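Local coordinates for D-aminoacyl-tRNA deacylase (Archaeoglobus fulgidus, PDB 1YQE), which probably hydrolyses D-aminoacyl-tRNAs to free tRNA and D-amino acids, using zinc as cofactor, at residues G85-V97 and E133-S146. Numbering follows the deposited sequence.
Sequences GRKIFTVHVSGNV and EFEFTMEVTHHGPS. With POP (pyrophosphate 2-), chain B.
T90 and E139 meet through a short hydrogen bond, 2.5 Å from T90 OG1 to E139 OE2, which takes the hydroxyl on its anti side. E139 reaches across with its chain extended beyond CG (chi2 -176°), and its other oxygen, OE1, accepts H142 NE2 at 2.7 Å, also on the anti side but bent and tilted well out of the carboxylate plane. H142 NE2 in turn lies over the centre of one face of the H92 ring, the two imidazoles inclined at 43°. A lysine in place of E139 would probably leave T90 OG1 and H142 NE2 without their acceptor and the H142 ring freer to turn. The backbones carrying these groups pair through parallel strands 88-92 and 135-138, the latter at the edge of the mixed sheet. Near the N-terminal ends of the two segments, K87 CB sits squarely over the F134 ring in a CH-pi contact, 3.7 Å from its centroid, while F134 CB packs against F89 CE2. R86 NH2 reaches E135 OE2 in a salt bridge of 2.9 Å. Beyond the strands, S94 OG donates to P145 O (2.6 Å), and G95 N to H143 O. H143 comes edge-on to pyrophosphate O4; R54, R79 and S81 hydrogen-bond that anion. With both carboxylate oxygens engaged, E139 is probably fixed in rotation and holds H142 close to this pocket.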
loop_
_atom_site.group_PDB
_atom_site.type_symbol
_atom_site.label_atom_id
_atom_site.label_comp_id
_atom_site.label_asym_id
_atom_site.label_seq_id
_atom_site.Cartn_x
_atom_site.Cartn_y
_atom_site.Cartn_z
ATOM N N GLY A 85 15.527 0.741 -12.738
ATOM C CA GLY A 85 16.180 1.971 -12.323
ATOM C C GLY A 85 15.375 3.251 -12.469
ATOM O O GLY A 85 15.931 4.343 -12.371
ATOM N N ARG A 86 14.071 3.127 -12.698
ATOM C CA ARG A 86 13.210 4.297 -12.854
ATOM C C ARG A 86 13.036 5.058 -11.543
ATOM O O ARG A 86 13.093 4.470 -10.463
ATOM C CB ARG A 86 11.830 3.872 -13.361
ATOM C CG ARG A 86 11.806 3.302 -14.767
ATOM C CD ARG A 86 10.435 2.721 -15.068
ATOM N NE ARG A 86 9.375 3.670 -14.745
ATOM C CZ ARG A 86 8.076 3.401 -14.813
ATOM N NH1 ARG A 86 7.664 2.199 -15.195
ATOM N NH2 ARG A 86 7.188 4.335 -14.496
ATOM N N LYS A 87 12.824 6.367 -11.638
ATOM C CA LYS A 87 12.609 7.185 -10.448
ATOM C C LYS A 87 11.104 7.188 -10.208
ATOM O O LYS A 87 10.343 7.783 -10.975
ATOM C CB LYS A 87 13.115 8.614 -10.678
ATOM C CG LYS A 87 14.625 8.721 -10.866
ATOM C CD LYS A 87 15.048 10.173 -11.048
ATOM C CE LYS A 87 16.557 10.306 -11.187
ATOM N NZ LYS A 87 17.267 9.915 -9.935
ATOM N N ILE A 88 10.667 6.516 -9.149
ATOM C CA ILE A 88 9.244 6.430 -8.874
ATOM C C ILE A 88 8.846 6.458 -7.408
ATOM O O ILE A 88 9.646 6.174 -6.519
ATOM C CB ILE A 88 8.641 5.133 -9.479
ATOM C CG1 ILE A 88 9.475 3.929 -9.041
ATOM C CG2 ILE A 88 8.590 5.224 -11.004
ATOM C CD1 ILE A 88 8.963 2.596 -9.571
ATOM N N PHE A 89 7.591 6.827 -7.187
ATOM C CA PHE A 89 6.981 6.838 -5.863
ATOM C C PHE A 89 5.972 5.701 -6.017
ATOM O O PHE A 89 5.216 5.691 -6.983
ATOM C CB PHE A 89 6.212 8.141 -5.619
ATOM C CG PHE A 89 7.085 9.348 -5.448
ATOM C CD1 PHE A 89 7.942 9.455 -4.359
ATOM C CD2 PHE A 89 7.027 10.396 -6.362
ATOM C CE1 PHE A 89 8.731 10.592 -4.174
ATOM C CE2 PHE A 89 7.810 11.539 -6.187
ATOM C CZ PHE A 89 8.663 11.634 -5.090
ATOM N N THR A 90 5.954 4.737 -5.106
ATOM C CA THR A 90 4.991 3.655 -5.256
ATOM C C THR A 90 4.164 3.383 -4.011
ATOM O O THR A 90 4.499 3.814 -2.907
ATOM C CB THR A 90 5.668 2.324 -5.665
ATOM O OG1 THR A 90 6.394 1.793 -4.549
ATOM C CG2 THR A 90 6.625 2.542 -6.834
ATOM N N VAL A 91 3.062 2.678 -4.227
ATOM C CA VAL A 91 2.157 2.270 -3.168
ATOM C C VAL A 91 1.703 0.851 -3.482
ATOM O O VAL A 91 1.430 0.514 -4.640
ATOM C CB VAL A 91 0.907 3.178 -3.088
ATOM C CG1 VAL A 91 -0.087 2.613 -2.080
ATOM C CG2 VAL A 91 1.314 4.585 -2.675
ATOM N N HIS A 92 1.653 0.015 -2.450
ATOM C CA HIS A 92 1.194 -1.357 -2.606
ATOM C C HIS A 92 0.967 -1.966 -1.235
ATOM O O HIS A 92 1.455 -1.454 -0.224
ATOM C CB HIS A 92 2.214 -2.214 -3.366
ATOM C CG HIS A 92 3.333 -2.738 -2.513
ATOM N ND1 HIS A 92 4.474 -2.012 -2.247
ATOM C CD2 HIS A 92 3.490 -3.928 -1.882
ATOM C CE1 HIS A 92 5.287 -2.732 -1.492
ATOM N NE2 HIS A 92 4.713 -3.899 -1.256
ATOM N N VAL A 93 0.207 -3.053 -1.205
ATOM C CA VAL A 93 -0.057 -3.761 0.036
ATOM C C VAL A 93 0.662 -5.097 -0.108
ATOM O O VAL A 93 0.659 -5.696 -1.181
ATOM C CB VAL A 93 -1.567 -3.984 0.242
ATOM C CG1 VAL A 93 -1.808 -4.818 1.487
ATOM C CG2 VAL A 93 -2.270 -2.638 0.381
ATOM N N SER A 94 1.299 -5.548 0.963
ATOM C CA SER A 94 2.030 -6.807 0.939
ATOM C C SER A 94 1.093 -8.015 0.938
ATOM O O SER A 94 -0.072 -7.923 1.344
ATOM C CB SER A 94 3.001 -6.861 2.127
ATOM O OG SER A 94 2.360 -6.507 3.340
ATOM N N GLY A 95 1.609 -9.143 0.457
ATOM C CA GLY A 95 0.829 -10.364 0.379
ATOM C C GLY A 95 1.358 -11.245 -0.737
ATOM O O GLY A 95 1.966 -10.746 -1.685
ATOM N N ASN A 96 1.139 -12.552 -0.625
ATOM C CA ASN A 96 1.621 -13.496 -1.632
ATOM C C ASN A 96 0.517 -14.345 -2.221
ATOM O O ASN A 96 -0.468 -14.653 -1.555
ATOM C CB ASN A 96 2.640 -14.470 -1.031
ATOM C CG ASN A 96 3.847 -13.782 -0.464
ATOM O OD1 ASN A 96 4.550 -13.068 -1.170
ATOM N ND2 ASN A 96 4.106 -14.002 0.824
ATOM N N VAL A 97 0.686 -14.726 -3.480
ATOM C CA VAL A 97 -0.269 -15.621 -4.101
ATOM C C VAL A 97 0.424 -16.991 -4.084
ATOM O O VAL A 97 0.589 -17.586 -3.017
ATOM C CB VAL A 97 -0.621 -15.222 -5.553
ATOM C CG1 VAL A 97 -1.660 -16.196 -6.118
ATOM C CG2 VAL A 97 -1.188 -13.804 -5.588
ATOM N N GLU A 133 11.208 14.763 -12.452
ATOM C CA GLU A 133 11.872 13.561 -12.950
ATOM C C GLU A 133 11.266 12.286 -12.366
ATOM O O GLU A 133 11.605 11.179 -12.792
ATOM C CB GLU A 133 13.376 13.601 -12.641
ATOM C CG GLU A 133 13.735 13.295 -11.188
ATOM C CD GLU A 133 13.594 14.492 -10.257
ATOM O OE1 GLU A 133 12.692 15.331 -10.475
ATOM O OE2 GLU A 133 14.386 14.579 -9.294
ATOM N N PHE A 134 10.375 12.444 -11.392
ATOM C CA PHE A 134 9.726 11.301 -10.756
ATOM C C PHE A 134 8.327 11.049 -11.291
ATOM O O PHE A 134 7.639 11.961 -11.745
ATOM C CB PHE A 134 9.634 11.494 -9.240
ATOM C CG PHE A 134 10.856 11.056 -8.495
ATOM C CD1 PHE A 134 12.037 11.786 -8.571
ATOM C CD2 PHE A 134 10.830 9.901 -7.714
ATOM C CE1 PHE A 134 13.175 11.373 -7.881
ATOM C CE2 PHE A 134 11.963 9.481 -7.022
ATOM C CZ PHE A 134 13.137 10.221 -7.106
ATOM N N GLU A 135 7.907 9.795 -11.218
ATOM C CA GLU A 135 6.587 9.412 -11.680
ATOM C C GLU A 135 5.936 8.565 -10.599
ATOM O O GLU A 135 6.624 7.874 -9.853
ATOM C CB GLU A 135 6.709 8.607 -12.976
ATOM C CG GLU A 135 5.389 8.228 -13.609
ATOM C CD GLU A 135 5.571 7.488 -14.921
ATOM O OE1 GLU A 135 6.187 8.061 -15.848
ATOM O OE2 GLU A 135 5.101 6.334 -15.025
ATOM N N PHE A 136 4.616 8.637 -10.489
ATOM C CA PHE A 136 3.919 7.827 -9.500
ATOM C C PHE A 136 3.332 6.589 -10.155
ATOM O O PHE A 136 2.895 6.627 -11.302
ATOM C CB PHE A 136 2.762 8.576 -8.843
ATOM C CG PHE A 136 1.825 7.663 -8.106
ATOM C CD1 PHE A 136 2.216 7.066 -6.910
ATOM C CD2 PHE A 136 0.600 7.310 -8.658
ATOM C CE1 PHE A 136 1.405 6.126 -6.279
ATOM C CE2 PHE A 136 -0.220 6.369 -8.035
ATOM C CZ PHE A 136 0.190 5.777 -6.840
ATOM N N THR A 137 3.306 5.493 -9.408
ATOM C CA THR A 137 2.732 4.268 -9.915
ATOM C C THR A 137 2.365 3.332 -8.776
ATOM O O THR A 137 3.011 3.311 -7.724
ATOM C CB THR A 137 3.700 3.527 -10.867
ATOM O OG1 THR A 137 3.003 2.451 -11.510
ATOM C CG2 THR A 137 4.886 2.958 -10.097
ATOM N N MET A 138 1.296 2.581 -8.980
ATOM C CA MET A 138 0.880 1.602 -8.003
ATOM C C MET A 138 1.748 0.392 -8.305
ATOM O O MET A 138 2.359 0.307 -9.376
ATOM C CB MET A 138 -0.580 1.210 -8.216
ATOM C CG MET A 138 -1.600 2.235 -7.777
ATOM S SD MET A 138 -1.558 2.501 -5.998
ATOM C CE MET A 138 -2.269 0.962 -5.406
ATOM N N GLU A 139 1.828 -0.516 -7.342
ATOM C CA GLU A 139 2.540 -1.771 -7.514
ATOM C C GLU A 139 1.481 -2.787 -7.135
ATOM O O GLU A 139 0.676 -2.534 -6.237
ATOM C CB GLU A 139 3.714 -1.901 -6.548
ATOM C CG GLU A 139 5.003 -1.250 -6.989
ATOM C CD GLU A 139 6.127 -1.517 -6.010
ATOM O OE1 GLU A 139 6.462 -2.704 -5.805
ATOM O OE2 GLU A 139 6.674 -0.547 -5.439
ATOM N N VAL A 140 1.448 -3.920 -7.822
ATOM C CA VAL A 140 0.471 -4.943 -7.485
ATOM C C VAL A 140 0.848 -5.507 -6.122
ATOM O O VAL A 140 1.923 -5.212 -5.594
ATOM C CB VAL A 140 0.484 -6.091 -8.515
ATOM C CG1 VAL A 140 0.021 -5.578 -9.869
ATOM C CG2 VAL A 140 1.884 -6.678 -8.612
ATOM N N THR A 141 -0.041 -6.306 -5.545
ATOM C CA THR A 141 0.228 -6.933 -4.259
ATOM C C THR A 141 1.347 -7.948 -4.459
ATOM O O THR A 141 1.288 -8.764 -5.373
ATOM C CB THR A 141 -1.015 -7.668 -3.733
ATOM O OG1 THR A 141 -2.033 -6.708 -3.430
ATOM C CG2 THR A 141 -0.686 -8.468 -2.488
ATOM N N HIS A 142 2.373 -7.874 -3.622
ATOM C CA HIS A 142 3.497 -8.798 -3.703
ATOM C C HIS A 142 4.442 -8.628 -2.520
ATOM O O HIS A 142 4.447 -7.591 -1.857
ATOM C CB HIS A 142 4.282 -8.582 -4.995
ATOM C CG HIS A 142 5.004 -7.274 -5.048
ATOM N ND1 HIS A 142 6.365 -7.183 -5.238
ATOM C CD2 HIS A 142 4.556 -6.003 -4.919
ATOM C CE1 HIS A 142 6.726 -5.911 -5.220
ATOM N NE2 HIS A 142 5.646 -5.175 -5.027
ATOM N N HIS A 143 5.239 -9.669 -2.278
ATOM C CA HIS A 143 6.218 -9.706 -1.201
ATOM C C HIS A 143 5.629 -9.639 0.200
ATOM O O HIS A 143 4.467 -9.274 0.385
ATOM C CB HIS A 143 7.245 -8.582 -1.388
ATOM C CG HIS A 143 8.169 -8.799 -2.548
ATOM N ND1 HIS A 143 9.190 -7.928 -2.863
ATOM C CD2 HIS A 143 8.229 -9.794 -3.466
ATOM C CE1 HIS A 143 9.839 -8.377 -3.923
ATOM N NE2 HIS A 143 9.277 -9.508 -4.308
ATOM N N GLY A 144 6.442 -10.009 1.183
ATOM C CA GLY A 144 5.998 -9.972 2.565
ATOM C C GLY A 144 6.016 -8.533 3.055
ATOM O O GLY A 144 6.419 -7.636 2.317
ATOM N N PRO A 145 5.569 -8.271 4.288
ATOM C CA PRO A 145 5.051 -9.272 5.224
ATOM C C PRO A 145 3.580 -9.596 4.923
ATOM O O PRO A 145 2.791 -8.713 4.574
ATOM C CB PRO A 145 5.251 -8.594 6.575
ATOM C CG PRO A 145 4.934 -7.139 6.234
ATOM C CD PRO A 145 5.658 -6.940 4.922
ATOM N N SER A 146 3.213 -10.866 5.034
ATOM C CA SER A 146 1.837 -11.255 4.765
ATOM C C SER A 146 1.009 -11.335 6.039
ATOM O O SER A 146 -0.210 -11.173 6.005
ATOM C CB SER A 146 1.797 -12.608 4.056
ATOM O OG SER A 146 2.375 -13.606 4.872
HETATM P P1 POP B . 13.395 -4.715 -0.869
HETATM O O1 POP B . 14.582 -4.668 -1.817
HETATM O O2 POP B . 13.820 -4.100 0.470
HETATM O O3 POP B . 12.951 -6.147 -0.606
HETATM O O POP B . 12.132 -3.784 -1.417
HETATM P P2 POP B . 11.126 -4.209 -2.670
HETATM O O4 POP B . 11.528 -5.493 -3.346
HETATM O O5 POP B . 11.097 -3.104 -3.673
HETATM O O6 POP B . 9.683 -4.290 -1.962
HETATM O O HOH W 1 16.608 13.027 -9.409
HETATM O O HOH W 2 5.976 -5.748 0.397
HETATM O O HOH W 3 -1.554 -3.840 -3.528
HETATM O O HOH W 4 5.017 -12.087 -3.412
#